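Local coordinates for protein homoprotocatechuate 2,3-dioxygenase (Brevibacterium fuscum, PDB 4Z6M) that uses a mononuclear iron(II) centre to activate molecular oxygen and cleave the aromatic ring of the catechol homoprotocatechuate, at residues Leu16-Tyr20 against Glu57-His61; Leu97-Arg103 against Ala115-Pro121; Val159-Val163 against Ile321-Thr325; His194-Gln200 against Tyr269-Thr275. The protein carries 1 engineered substitution. All coordinates share one frame; numbering follows the deposited sequence.

Interaction 1 of 4, residues Leu16-Tyr20 against Glu57-His61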
loop_
_atom_site.group_PDB
_atom_site.type_symbol
_atom_site.label_atom_id
_atom_site.label_comp_id
_atom_site.label_asym_id
_atom_site.label_seq_id
_atom_site.Cartn_x
_atom_site.Cartn_y
_atom_site.Cartn_z
ATOM N N LEU A 16 9.763 13.085 27.499
ATOM C CA LEU A 16 8.797 13.081 26.396
ATOM C C LEU A 16 8.891 11.838 25.508
ATOM O O LEU A 16 7.868 11.240 25.153
ATOM C CB LEU A 16 9.003 14.317 25.535
ATOM C CG LEU A 16 8.817 15.681 26.187
ATOM C CD1 LEU A 16 9.357 16.765 25.259
ATOM C CD2 LEU A 16 7.337 15.888 26.520
ATOM N N ARG A 17 10.106 11.507 25.083
ATOM C CA ARG A 17 10.322 10.561 23.986
ATOM C C ARG A 17 11.798 10.358 23.792
ATOM O O ARG A 17 12.610 11.222 24.153
ATOM C CB ARG A 17 9.728 11.046 22.656
ATOM C CG ARG A 17 10.215 12.430 22.227
ATOM C CD ARG A 17 9.953 12.649 20.755
ATOM N NE ARG A 17 10.267 13.998 20.288
ATOM C CZ ARG A 17 10.748 14.280 19.078
ATOM N NH1 ARG A 17 10.944 15.542 18.720
ATOM N NH2 ARG A 17 11.020 13.316 18.218
ATOM N N CYS A 18 12.145 9.258 23.144
ATOM C CA CYS A 18 13.440 9.173 22.491
ATOM C C CYS A 18 13.571 10.270 21.446
ATOM O O CYS A 18 12.597 10.652 20.797
ATOM C CB CYS A 18 13.665 7.806 21.866
ATOM S SG CYS A 18 12.565 7.366 20.521
ATOM N N ALA A 19 14.771 10.809 21.320
ATOM C CA ALA A 19 14.975 11.960 20.420
ATOM C C ALA A 19 16.108 11.808 19.421
ATOM O O ALA A 19 15.948 12.163 18.259
ATOM C CB ALA A 19 15.172 13.234 21.206
ATOM N N TYR A 20 17.278 11.338 19.863
ATOM C CA TYR A 20 18.354 11.066 18.907
ATOM C C TYR A 20 19.352 10.118 19.520
ATOM O O TYR A 20 19.409 9.982 20.742
ATOM C CB TYR A 20 19.056 12.367 18.415
ATOM C CG TYR A 20 20.045 13.000 19.390
ATOM C CD1 TYR A 20 19.636 13.966 20.293
ATOM C CD2 TYR A 20 21.391 12.651 19.369
ATOM C CE1 TYR A 20 20.537 14.563 21.175
ATOM C CE2 TYR A 20 22.287 13.239 20.250
ATOM C CZ TYR A 20 21.861 14.174 21.161
ATOM O OH TYR A 20 22.793 14.725 22.025
ATOM N N GLU A 57 9.670 13.722 9.194
ATOM C CA GLU A 57 8.681 14.502 9.945
ATOM C C GLU A 57 9.245 15.248 11.156
ATOM O O GLU A 57 8.498 15.853 11.919
ATOM C CB GLU A 57 7.505 13.606 10.371
ATOM C CG GLU A 57 6.751 13.039 9.201
ATOM C CD GLU A 57 5.501 12.260 9.596
ATOM O OE1 GLU A 57 5.400 11.876 10.784
ATOM O OE2 GLU A 57 4.669 12.041 8.673
ATOM N N GLU A 58 10.560 15.199 11.340
ATOM C CA GLU A 58 11.160 15.794 12.536
ATOM C C GLU A 58 11.295 17.306 12.433
ATOM O O GLU A 58 11.577 17.836 11.365
ATOM C CB GLU A 58 12.534 15.180 12.775
ATOM C CG GLU A 58 13.147 15.581 14.111
ATOM C CD GLU A 58 12.214 15.269 15.263
ATOM O OE1 GLU A 58 12.200 14.073 15.689
ATOM O OE2 GLU A 58 11.492 16.181 15.744
ATOM N N PHE A 59 11.110 18.002 13.552
ATOM C CA PHE A 59 11.352 19.451 13.619
ATOM C C PHE A 59 12.537 19.813 14.529
ATOM O O PHE A 59 13.069 20.912 14.423
ATOM C CB PHE A 59 10.105 20.250 14.051
ATOM C CG PHE A 59 9.786 20.121 15.504
ATOM C CD1 PHE A 59 9.065 19.034 15.979
ATOM C CD2 PHE A 59 10.234 21.053 16.415
ATOM C CE1 PHE A 59 8.826 18.893 17.329
ATOM C CE2 PHE A 59 9.958 20.919 17.774
ATOM C CZ PHE A 59 9.269 19.828 18.218
ATOM N N ILE A 60 12.936 18.919 15.438
ATOM C CA ILE A 60 14.152 19.177 16.230
ATOM C C ILE A 60 15.350 18.946 15.327
ATOM O O ILE A 60 15.229 18.438 14.207
ATOM C CB ILE A 60 14.243 18.332 17.531
ATOM C CG1 ILE A 60 14.535 16.846 17.265
ATOM C CG2 ILE A 60 12.995 18.531 18.388
ATOM C CD1 ILE A 60 14.971 16.103 18.521
ATOM N N HIS A 61 16.530 19.365 15.783
ATOM C CA HIS A 61 17.637 19.512 14.857
ATOM C C HIS A 61 18.053 18.204 14.190
ATOM O O HIS A 61 18.416 18.183 13.024
ATOM C CB HIS A 61 18.823 20.119 15.588
ATOM C CG HIS A 61 19.993 20.409 14.713
ATOM N ND1 HIS A 61 21.066 19.556 14.609
ATOM C CD2 HIS A 61 20.296 21.484 13.953
ATOM C CE1 HIS A 61 21.983 20.087 13.819
ATOM N NE2 HIS A 61 21.530 21.252 13.397
#
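Arg17 and Glu58 meet in an end-on salt bridge that ties strand 15-25 of the N-terminal glyoxalase-like (vicinal oxygen chelate) domain to the loop between strands 50-54 and 64-68. The backbones stay well apart, the nearest CA atoms being those of Ala19 and Ile60 at 8.4 Å, and within the two segments contact is made through side chains. From CG to NE the Arg17 chain is extended, and it delivers two nitrogens, one to each carboxylate oxygen. Arg17 NH2 lies 2.9 Å from Glu58 OE1 in a nearly straight bond (174°) that uses the syn lone pair, while Arg17 NH1 meets Glu58 OE2 at 3.1 Å, also on the syn side but somewhat out of the carboxylate plane. The two flat groups are nearly coplanar, 26° apart. A bend at chi2 (55°) folds Glu58 back over its own loop, which lets OE2 accept from the backbone N of Phe59 and of Ile60 on its anti side as well. Three donors thus hold this oxygen and fix the rotation of the carboxylate.

Around the salt bridge the packing is looser. Ile60 CG2 rests 3.6 Å from Arg17 NH1, and Phe59 CE1 comes only to 4.2 Å from Arg17 NH1. The whole contact is buried, and the second subunit closes over it: Asp277 of that subunit forms a further salt bridge with Arg17 NH1, probably sharing the positive charge with Glu58. Past the guanidinium comes the apolar pair, in which Ala19 CB meets Ile60 CD1 at 3.9 Å.

Interaction 2 of 4, residues Leu97-Arg103 against Ala115-Pro121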
loop_
_atom_site.group_PDB
_atom_site.type_symbol
_atom_site.label_atom_id
_atom_site.label_comp_id
_atom_site.label_asym_id
_atom_site.label_seq_id
_atom_site.Cartn_x
_atom_site.Cartn_y
_atom_site.Cartn_z
ATOM N N LEU A 97 21.109 8.534 42.526
ATOM C CA LEU A 97 21.481 7.154 42.178
ATOM C C LEU A 97 22.978 6.841 42.231
ATOM O O LEU A 97 23.373 5.690 42.055
ATOM C CB LEU A 97 20.977 6.806 40.773
ATOM C CG LEU A 97 19.460 6.714 40.590
ATOM C CD1 LEU A 97 19.102 6.594 39.114
ATOM C CD2 LEU A 97 18.893 5.555 41.402
ATOM N N GLY A 98 23.809 7.854 42.438
ATOM C CA GLY A 98 25.255 7.667 42.520
ATOM C C GLY A 98 25.926 7.494 41.179
ATOM O O GLY A 98 27.009 6.881 41.095
ATOM N N CYS A 99 25.297 8.031 40.129
ATOM C CA CYS A 99 25.817 7.870 38.789
ATOM C C CYS A 99 26.653 9.074 38.432
ATOM O O CYS A 99 26.390 10.209 38.876
ATOM C CB CYS A 99 24.682 7.746 37.787
ATOM S SG CYS A 99 23.728 6.228 37.945
ATOM N N ARG A 100 27.653 8.832 37.609
ATOM C CA ARG A 100 28.383 9.926 37.011
ATOM C C ARG A 100 27.505 10.749 36.071
ATOM O O ARG A 100 26.787 10.176 35.270
ATOM C CB ARG A 100 29.561 9.399 36.251
ATOM C CG ARG A 100 30.387 10.517 35.675
ATOM C CD ARG A 100 31.530 9.905 34.930
ATOM N NE ARG A 100 32.421 10.904 34.361
ATOM C CZ ARG A 100 33.404 10.593 33.531
ATOM N NH1 ARG A 100 33.599 9.320 33.178
ATOM N NH2 ARG A 100 34.189 11.549 33.058
ATOM N N THR A 101 27.613 12.077 36.204
ATOM C CA THR A 101 26.865 13.009 35.402
ATOM C C THR A 101 27.811 14.053 34.834
ATOM O O THR A 101 28.845 14.373 35.423
ATOM C CB THR A 101 25.747 13.688 36.209
ATOM O OG1 THR A 101 26.297 14.500 37.249
ATOM C CG2 THR A 101 24.832 12.649 36.842
ATOM N N GLU A 102 27.425 14.599 33.684
ATOM C CA GLU A 102 28.128 15.719 33.093
ATOM C C GLU A 102 27.099 16.642 32.446
ATOM O O GLU A 102 26.291 16.189 31.636
ATOM C CB GLU A 102 29.138 15.247 32.039
ATOM C CG GLU A 102 29.901 16.420 31.444
ATOM C CD GLU A 102 31.019 16.040 30.491
ATOM O OE1 GLU A 102 31.278 14.818 30.316
ATOM O OE2 GLU A 102 31.626 16.986 29.916
ATOM N N ARG A 103 27.151 17.917 32.826
ATOM C CA ARG A 103 26.168 18.908 32.382
ATOM C C ARG A 103 26.874 19.956 31.515
ATOM O O ARG A 103 27.881 20.542 31.947
ATOM C CB ARG A 103 25.563 19.581 33.617
ATOM C CG ARG A 103 24.566 20.689 33.343
ATOM C CD ARG A 103 23.202 20.105 33.144
ATOM N NE ARG A 103 22.122 21.087 33.064
ATOM C CZ ARG A 103 21.261 21.407 34.031
ATOM N NH1 ARG A 103 21.336 20.882 35.247
ATOM N NH2 ARG A 103 20.295 22.276 33.774
ATOM N N ALA A 115 22.249 20.352 28.321
ATOM C CA ALA A 115 22.124 18.898 28.234
ATOM C C ALA A 115 22.870 18.225 29.370
ATOM O O ALA A 115 23.943 18.673 29.762
ATOM C CB ALA A 115 22.634 18.379 26.903
ATOM N N LEU A 116 22.288 17.138 29.868
ATOM C CA LEU A 116 22.923 16.282 30.870
ATOM C C LEU A 116 23.204 14.930 30.243
ATOM O O LEU A 116 22.273 14.276 29.759
ATOM C CB LEU A 116 21.984 16.101 32.052
ATOM C CG LEU A 116 22.513 15.182 33.156
ATOM C CD1 LEU A 116 23.517 15.950 34.000
ATOM C CD2 LEU A 116 21.375 14.635 33.982
ATOM N N ARG A 117 24.455 14.488 30.304
ATOM C CA ARG A 117 24.771 13.103 30.017
ATOM C C ARG A 117 25.132 12.383 31.289
ATOM O O ARG A 117 25.716 12.976 32.216
ATOM C CB ARG A 117 25.885 12.994 28.983
ATOM C CG ARG A 117 25.380 13.375 27.599
ATOM C CD ARG A 117 26.374 13.123 26.487
ATOM N NE ARG A 117 25.782 13.527 25.216
ATOM C CZ ARG A 117 26.301 13.284 24.014
ATOM N NH1 ARG A 117 27.462 12.656 23.882
ATOM N NH2 ARG A 117 25.642 13.677 22.923
ATOM N N VAL A 118 24.751 11.105 31.334
ATOM C CA VAL A 118 24.957 10.285 32.520
ATOM C C VAL A 118 25.449 8.916 32.106
ATOM O O VAL A 118 25.115 8.441 31.026
ATOM C CB VAL A 118 23.694 10.171 33.378
ATOM C CG1 VAL A 118 23.127 11.534 33.692
ATOM C CG2 VAL A 118 22.636 9.331 32.708
ATOM N N GLU A 119 26.274 8.302 32.954
ATOM C CA GLU A 119 26.511 6.864 32.897
ATOM C C GLU A 119 25.499 6.193 33.806
ATOM O O GLU A 119 25.616 6.254 35.035
ATOM C CB GLU A 119 27.937 6.527 33.355
ATOM C CG GLU A 119 28.996 7.024 32.407
ATOM C CD GLU A 119 30.424 6.899 32.938
ATOM O OE1 GLU A 119 30.649 6.168 33.939
ATOM O OE2 GLU A 119 31.321 7.552 32.341
ATOM N N ASP A 120 24.469 5.602 33.207
ATOM C CA ASP A 120 23.302 5.209 33.994
ATOM C C ASP A 120 23.594 3.897 34.731
ATOM O O ASP A 120 24.677 3.299 34.547
ATOM C CB ASP A 120 22.027 5.203 33.144
ATOM C CG ASP A 120 21.705 3.870 32.491
ATOM O OD1 ASP A 120 22.551 2.957 32.335
ATOM O OD2 ASP A 120 20.520 3.763 32.087
ATOM N N PRO A 121 22.675 3.463 35.606
ATOM C CA PRO A 121 22.953 2.260 36.420
ATOM C C PRO A 121 23.198 0.957 35.643
ATOM O O PRO A 121 23.741 -0.016 36.203
ATOM C CB PRO A 121 21.700 2.132 37.275
ATOM C CG PRO A 121 21.149 3.505 37.363
ATOM C CD PRO A 121 21.438 4.131 36.041
HETATM O O HOH W 1 27.793 5.992 36.833
#
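Backbone hydrogen bonds join Glu102 to Arg117 in both directions, Glu102 N to Arg117 O and Arg117 N to Glu102 O, each 2.8 Å long. A third runs from Glu119 N to Arg100 O at 3.0 Å, and beyond it a water bridges Arg100 N and Glu119 O where the chains spread. CA-H...O contacts fill the intervals, among them Val118 CA to Arg100 O.

These bonds define an antiparallel beta hairpin, strands 101-104 and 115-119, with 101-104 at the edge of the N-terminal domain's sheet within this chain. Glu102 and Arg117 form the hydrogen-bonded pair, flanked by the non-hydrogen-bonded pairs Thr101-Val118 and Arg103-Leu116.

Apolar contacts gather on the face that carries Thr101, Arg103, Leu116 and Val118, which packs on helix 84-96. Thr101 CG2 touches Val118 CG1 at 3.8 Å, and Leu116 CD1 is 3.9 Å from Thr101 CB. At the open end of the hairpin, Cys99 SG sits 3.6 Å from Pro121 CD. Leu97 CD1 meets the same ring at CG.

One salt bridge crosses the contact, with a weak hydrogen bond: the fully extended Arg100 brings its NH1 to 3.0 Å from Glu119 OE2, bent to 125°, with guanidinium and carboxylate planes 74° apart. Both groups have stronger partners, Arg100 NH2 in Asp315 and Glu119 OE2 in the backbone N of Leu314.

Interaction 3 of 4, residues Val159-Val163 against Ile321-Thr325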
loop_
_atom_site.group_PDB
_atom_site.type_symbol
_atom_site.label_atom_id
_atom_site.label_comp_id
_atom_site.label_asym_id
_atom_site.label_seq_id
_atom_site.Cartn_x
_atom_site.Cartn_y
_atom_site.Cartn_z
ATOM N N VAL A 159 20.838 -3.991 25.109
ATOM C CA VAL A 159 21.137 -5.312 25.639
ATOM C C VAL A 159 21.720 -5.169 27.047
ATOM O O VAL A 159 22.697 -4.445 27.260
ATOM C CB VAL A 159 22.138 -6.085 24.754
ATOM C CG1 VAL A 159 22.264 -7.516 25.246
ATOM C CG2 VAL A 159 21.781 -6.061 23.276
ATOM N N THR A 160 21.123 -5.888 27.995
ATOM C CA THR A 160 21.495 -5.787 29.398
ATOM C C THR A 160 21.320 -7.182 30.032
ATOM O O THR A 160 20.416 -7.921 29.657
ATOM C CB THR A 160 20.670 -4.679 30.124
ATOM O OG1 THR A 160 21.294 -4.325 31.359
ATOM C CG2 THR A 160 19.244 -5.100 30.396
ATOM N N PRO A 161 22.197 -7.564 30.981
ATOM C CA PRO A 161 22.169 -8.989 31.415
ATOM C C PRO A 161 21.007 -9.355 32.334
ATOM O O PRO A 161 20.601 -10.517 32.337
ATOM C CB PRO A 161 23.520 -9.180 32.111
ATOM C CG PRO A 161 23.944 -7.791 32.470
ATOM C CD PRO A 161 23.429 -6.882 31.395
ATOM N N ASP A 162 20.502 -8.398 33.120
ATOM C CA ASP A 162 19.445 -8.642 34.116
ATOM C C ASP A 162 18.234 -7.791 33.745
ATOM O O ASP A 162 18.185 -6.593 34.045
ATOM C CB ASP A 162 19.986 -8.273 35.516
ATOM C CG ASP A 162 19.012 -8.589 36.657
ATOM O OD1 ASP A 162 17.777 -8.691 36.423
ATOM O OD2 ASP A 162 19.498 -8.665 37.814
ATOM N N VAL A 163 17.229 -8.390 33.106
ATOM C CA VAL A 163 16.122 -7.575 32.593
ATOM C C VAL A 163 15.237 -7.023 33.717
ATOM O O VAL A 163 14.928 -5.846 33.702
ATOM C CB VAL A 163 15.365 -8.301 31.474
ATOM C CG1 VAL A 163 14.177 -7.471 31.000
ATOM C CG2 VAL A 163 16.333 -8.588 30.320
ATOM N N ILE A 321 31.871 -5.237 29.384
ATOM C CA ILE A 321 30.684 -6.046 29.202
ATOM C C ILE A 321 30.577 -7.057 30.346
ATOM O O ILE A 321 31.558 -7.725 30.722
ATOM C CB ILE A 321 30.648 -6.649 27.772
ATOM C CG1 ILE A 321 30.365 -5.499 26.770
ATOM C CG2 ILE A 321 29.583 -7.731 27.638
ATOM C CD1 ILE A 321 30.796 -5.768 25.348
ATOM N N ILE A 322 29.381 -7.094 30.938
ATOM C CA ILE A 322 29.039 -8.048 31.967
ATOM C C ILE A 322 28.181 -9.139 31.372
ATOM O O ILE A 322 27.198 -8.860 30.692
ATOM C CB ILE A 322 28.246 -7.356 33.083
ATOM C CG1 ILE A 322 29.059 -6.205 33.686
ATOM C CG2 ILE A 322 27.816 -8.360 34.136
ATOM C CD1 ILE A 322 30.441 -6.595 34.181
ATOM N N GLU A 323 28.521 -10.381 31.667
ATOM C CA GLU A 323 27.864 -11.514 31.033
ATOM C C GLU A 323 26.520 -11.806 31.697
ATOM O O GLU A 323 26.372 -11.735 32.919
ATOM C CB GLU A 323 28.754 -12.751 31.087
ATOM C CG GLU A 323 29.933 -12.668 30.125
ATOM C CD GLU A 323 30.684 -13.984 29.968
ATOM O OE1 GLU A 323 30.396 -14.972 30.709
ATOM O OE2 GLU A 323 31.576 -14.026 29.086
ATOM N N ARG A 324 25.537 -12.101 30.859
ATOM C CA ARG A 324 24.268 -12.637 31.312
ATOM C C ARG A 324 24.443 -14.033 31.912
ATOM O O ARG A 324 25.067 -14.908 31.310
ATOM C CB ARG A 324 23.278 -12.684 30.154
ATOM C CG ARG A 324 21.917 -13.275 30.523
ATOM C CD ARG A 324 20.951 -13.129 29.352
ATOM N NE ARG A 324 19.641 -13.738 29.534
ATOM C CZ ARG A 324 18.599 -13.151 30.110
ATOM N NH1 ARG A 324 18.699 -11.935 30.636
ATOM N NH2 ARG A 324 17.438 -13.807 30.155
ATOM N N THR A 325 23.832 -14.236 33.069
ATOM C CA THR A 325 23.776 -15.560 33.710
ATOM C C THR A 325 22.409 -16.228 33.623
ATOM O O THR A 325 22.318 -17.463 33.711
ATOM C CB THR A 325 24.236 -15.466 35.184
ATOM O OG1 THR A 325 23.423 -14.544 35.915
ATOM C CG2 THR A 325 25.686 -15.012 35.254
HETATM O O HOH W 2 21.652 -12.517 33.939
HETATM O O HOH W 3 16.863 -11.295 32.695
#
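Pro161 and Arg324 bring the two backbones to 4.2 Å between CA atoms, just where strand 152-160 ends and the chain turns into helix 163-172. The Pro161 ring lies against the loop backbone: its CB is 3.6 Å from Arg324 CA, and its CG meets Ile322 CG2 at 4.3 Å. Arg324 leaves its backbone with CG anti to N (chi1 178°) and stays extended as far as NE, where the guanidinium is turned (chi4 87°) to lie alongside Pro161 O. Arg324 NH1 makes a weak bond to Pro161 O, 2.9 Å long but bent to 125°. Two waters bridge the segments. One donates to Pro161 O and accepts from Thr325 N; the other accepts from both Val163 N and Arg324 NH1, at the first turn of the helix that Asp162 N-caps. Val163 CG2 packs beside Arg324 NH1 at 4.1 Å.

Asp327 O and Thr188 O take the other guanidinium nitrogens, NE and NH2. The loop between helices 302-306 and 329-333 is thereby joined to the corner between strand 152-160 and helix 163-172. With carbonyl oxygens and a water as partners, Arg324 appears to work as a multiple donor to backbone, its charge probably stabilised by peptide dipoles.

Interaction 4 of 4, residues His194-Gln200 against Tyr269-Thr275. Engineered in segment 194-200: Gln200 (natural residue His).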
loop_
_atom_site.group_PDB
_atom_site.type_symbol
_atom_site.label_atom_id
_atom_site.label_comp_id
_atom_site.label_asym_id
_atom_site.label_seq_id
_atom_site.Cartn_x
_atom_site.Cartn_y
_atom_site.Cartn_z
ATOM N N HIS A 194 7.614 2.559 27.437
ATOM C CA HIS A 194 7.345 3.787 26.694
ATOM C C HIS A 194 7.125 5.005 27.569
ATOM O O HIS A 194 6.759 4.915 28.737
ATOM C CB HIS A 194 6.118 3.614 25.792
ATOM C CG HIS A 194 4.813 3.858 26.493
ATOM N ND1 HIS A 194 4.167 5.065 26.413
ATOM C CD2 HIS A 194 4.052 3.083 27.306
ATOM C CE1 HIS A 194 3.084 5.040 27.157
ATOM N NE2 HIS A 194 2.972 3.839 27.680
ATOM N N ARG A 195 7.313 6.156 26.936
ATOM C CA ARG A 195 6.858 7.448 27.421
ATOM C C ARG A 195 5.853 8.077 26.470
ATOM O O ARG A 195 4.812 8.556 26.930
ATOM C CB ARG A 195 8.035 8.403 27.647
ATOM C CG ARG A 195 8.892 8.015 28.847
ATOM C CD ARG A 195 8.191 8.187 30.185
ATOM N NE ARG A 195 7.837 9.569 30.448
ATOM C CZ ARG A 195 7.098 9.986 31.460
ATOM N NH1 ARG A 195 6.603 9.125 32.339
ATOM N NH2 ARG A 195 6.845 11.273 31.588
ATOM N N LYS A 196 6.095 8.040 25.152
ATOM C CA LYS A 196 5.287 8.835 24.185
ATOM C C LYS A 196 3.955 8.278 23.670
ATOM O O LYS A 196 3.292 8.923 22.851
ATOM C CB LYS A 196 6.123 9.188 22.954
ATOM C CG LYS A 196 6.420 8.029 22.003
ATOM C CD LYS A 196 7.388 8.483 20.920
ATOM C CE LYS A 196 7.710 7.373 19.936
ATOM N NZ LYS A 196 8.346 6.235 20.638
ATOM N N GLY A 197 3.555 7.101 24.109
ATOM C CA GLY A 197 2.230 6.580 23.732
ATOM C C GLY A 197 2.240 5.676 22.511
ATOM O O GLY A 197 1.204 5.435 21.899
ATOM N N THR A 198 3.416 5.151 22.203
ATOM C CA THR A 198 3.606 4.023 21.307
ATOM C C THR A 198 4.125 2.850 22.142
ATOM O O THR A 198 4.267 2.943 23.357
ATOM C CB THR A 198 4.591 4.358 20.166
ATOM O OG1 THR A 198 5.907 4.531 20.697
ATOM C CG2 THR A 198 4.179 5.618 19.397
ATOM N N VAL A 199 4.405 1.723 21.518
ATOM C CA VAL A 199 4.790 0.538 22.284
ATOM C C VAL A 199 6.087 0.756 23.077
ATOM O O VAL A 199 6.252 0.201 24.167
ATOM C CB VAL A 199 4.842 -0.702 21.398
ATOM C CG1 VAL A 199 5.461 -1.890 22.094
ATOM C CG2 VAL A 199 3.421 -1.027 20.948
ATOM N N GLN A 200 7.005 1.567 22.538
ATOM C CA GLN A 200 8.312 1.678 23.119
ATOM C C GLN A 200 8.994 3.008 22.771
ATOM O O GLN A 200 8.856 3.540 21.674
ATOM C CB GLN A 200 9.175 0.495 22.678
ATOM C CG GLN A 200 9.163 0.329 21.170
ATOM C CD GLN A 200 9.847 -0.917 20.713
ATOM O OE1 GLN A 200 10.906 -1.282 21.235
ATOM N NE2 GLN A 200 9.261 -1.594 19.727
ATOM N N TYR A 269 10.400 0.173 11.057
ATOM C CA TYR A 269 9.295 -0.204 11.903
ATOM C C TYR A 269 8.047 0.560 11.499
ATOM O O TYR A 269 8.113 1.756 11.171
ATOM C CB TYR A 269 9.682 0.192 13.320
ATOM C CG TYR A 269 8.808 -0.124 14.498
ATOM C CD1 TYR A 269 8.967 -1.307 15.207
ATOM C CD2 TYR A 269 7.927 0.818 14.974
ATOM C CE1 TYR A 269 8.247 -1.527 16.370
ATOM C CE2 TYR A 269 7.202 0.598 16.131
ATOM C CZ TYR A 269 7.372 -0.584 16.833
ATOM O OH TYR A 269 6.706 -0.810 18.012
ATOM N N THR A 270 6.884 -0.072 11.528
ATOM C CA THR A 270 5.647 0.710 11.324
ATOM C C THR A 270 4.442 0.025 11.938
ATOM O O THR A 270 4.389 -1.195 12.002
ATOM C CB THR A 270 5.394 1.028 9.829
ATOM O OG1 THR A 270 4.366 2.033 9.708
ATOM C CG2 THR A 270 5.001 -0.210 9.023
ATOM N N GLN A 271 3.486 0.843 12.386
ATOM C CA GLN A 271 2.109 0.408 12.673
ATOM C C GLN A 271 1.958 -0.448 13.921
ATOM O O GLN A 271 1.180 -1.391 13.969
ATOM C CB GLN A 271 1.451 -0.217 11.450
ATOM C CG GLN A 271 1.210 0.848 10.393
ATOM C CD GLN A 271 0.937 0.292 9.009
ATOM O OE1 GLN A 271 0.329 -0.764 8.862
ATOM N NE2 GLN A 271 1.362 1.011 7.991
ATOM N N ASP A 272 2.662 -0.055 14.979
ATOM C CA ASP A 272 2.281 -0.477 16.328
ATOM C C ASP A 272 1.062 0.329 16.805
ATOM O O ASP A 272 0.434 1.041 16.018
ATOM C CB ASP A 272 3.483 -0.418 17.269
ATOM C CG ASP A 272 3.953 0.997 17.600
ATOM O OD1 ASP A 272 3.519 1.958 16.937
ATOM O OD2 ASP A 272 4.813 1.105 18.514
ATOM N N TYR A 273 0.711 0.172 18.076
ATOM C CA TYR A 273 -0.578 0.624 18.608
ATOM C C TYR A 273 -0.384 1.675 19.711
ATOM O O TYR A 273 0.723 1.904 20.201
ATOM C CB TYR A 273 -1.407 -0.589 19.087
ATOM C CG TYR A 273 -0.702 -1.437 20.118
ATOM C CD1 TYR A 273 -0.808 -1.144 21.474
ATOM C CD2 TYR A 273 0.082 -2.518 19.746
ATOM C CE1 TYR A 273 -0.165 -1.898 22.429
ATOM C CE2 TYR A 273 0.742 -3.289 20.698
ATOM C CZ TYR A 273 0.617 -2.963 22.045
ATOM O OH TYR A 273 1.279 -3.685 23.014
ATOM N N TYR A 274 -1.489 2.308 20.068
ATOM C CA TYR A 274 -1.548 3.373 21.072
ATOM C C TYR A 274 -1.504 2.829 22.483
ATOM O O TYR A 274 -2.293 1.941 22.865
ATOM C CB TYR A 274 -2.829 4.207 20.858
ATOM C CG TYR A 274 -3.167 5.140 22.036
ATOM C CD1 TYR A 274 -2.553 6.376 22.188
ATOM C CD2 TYR A 274 -4.103 4.768 22.983
ATOM C CE1 TYR A 274 -2.864 7.203 23.256
ATOM C CE2 TYR A 274 -4.435 5.599 24.041
ATOM C CZ TYR A 274 -3.798 6.817 24.182
ATOM O OH TYR A 274 -4.073 7.635 25.252
ATOM N N THR A 275 -0.603 3.393 23.282
ATOM C CA THR A 275 -0.377 2.931 24.645
ATOM C C THR A 275 -0.554 4.032 25.699
ATOM O O THR A 275 -0.191 3.845 26.851
ATOM C CB THR A 275 1.057 2.416 24.764
ATOM O OG1 THR A 275 1.899 3.543 24.489
ATOM C CG2 THR A 275 1.319 1.226 23.816
HETATM O O HOH W 4 0.752 3.637 29.539
HETATM O O HOH W 5 6.964 2.321 19.579
#
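The first torsions of Asp272 and Val199 orient the groups that meet: Asp272 CG sits between its own N and carbonyl carbon (chi1 70°), which turns OD2 to the Val199 amide, and Val199 holds CG2 anti to its carbonyl carbon, over the Tyr273 ring. Val199 N donates to Asp272 OD2 at 3.1 Å, while Tyr269 OH gives its proton to Asp272 OD2 at 2.7 Å from the other face of the carboxylate plane. Val199 CG2 makes a CH-pi contact with Tyr273, 3.7 Å from the ring centroid.

Thr275 closes the other end of the contact. Thr275 OG1 donates to Thr198 O at 2.7 Å, standing above the carbonyl plane. The same OG1 lies over the centre of the His194 ring, with CB adding a CH-pi contact to that face. A water joins His194 NE2 to Thr275 O. Gly197 also takes part, accepting from Thr275 N and donating to His194 ND1, but it is modelled in two conformers and these bonds, seen in one of them, are less certain.

These segments lie beside the iron site, where His155, His214 and Glu267 bind the metal as a facial triad of two histidines and a carboxylate. Gln200, an engineered residue replacing histidine, has its side chain about 4 Å from the metal. Gln200 NE2 donates to Tyr269 OH at 3.2 Å (165°), with the hydroxyl in the amide plane. Tyr269 OH thus links Gln200 and Asp272, donating to Asp272 OD2 and accepting from Gln200 NE2, a chain that probably fixes the amide's rotation beside the iron.

Interactions 1 and 2 lie in the N-terminal domain and reach the same sheet, where Tyr20 OH and Arg117 NH2, 3.2 Å apart, probably form a hydrogen bond. Interactions 3 and 4 share the sheet of the C-terminal domain, with interaction 4 nested in the chain between the segments of interaction 3. Across the domains, interaction 1 touches interaction 4, Leu16 O lying 3.8 Å from Arg195 CB, and both contact the second subunit. Interaction 4 borders the iron site, with the Gln200 side chain about 4 Å from the iron, whereas in interaction 3 the Val163 side chain is about 14 Å from it. Interactions 2 and 3 do not touch, their nearest atoms being about 7 Å apart.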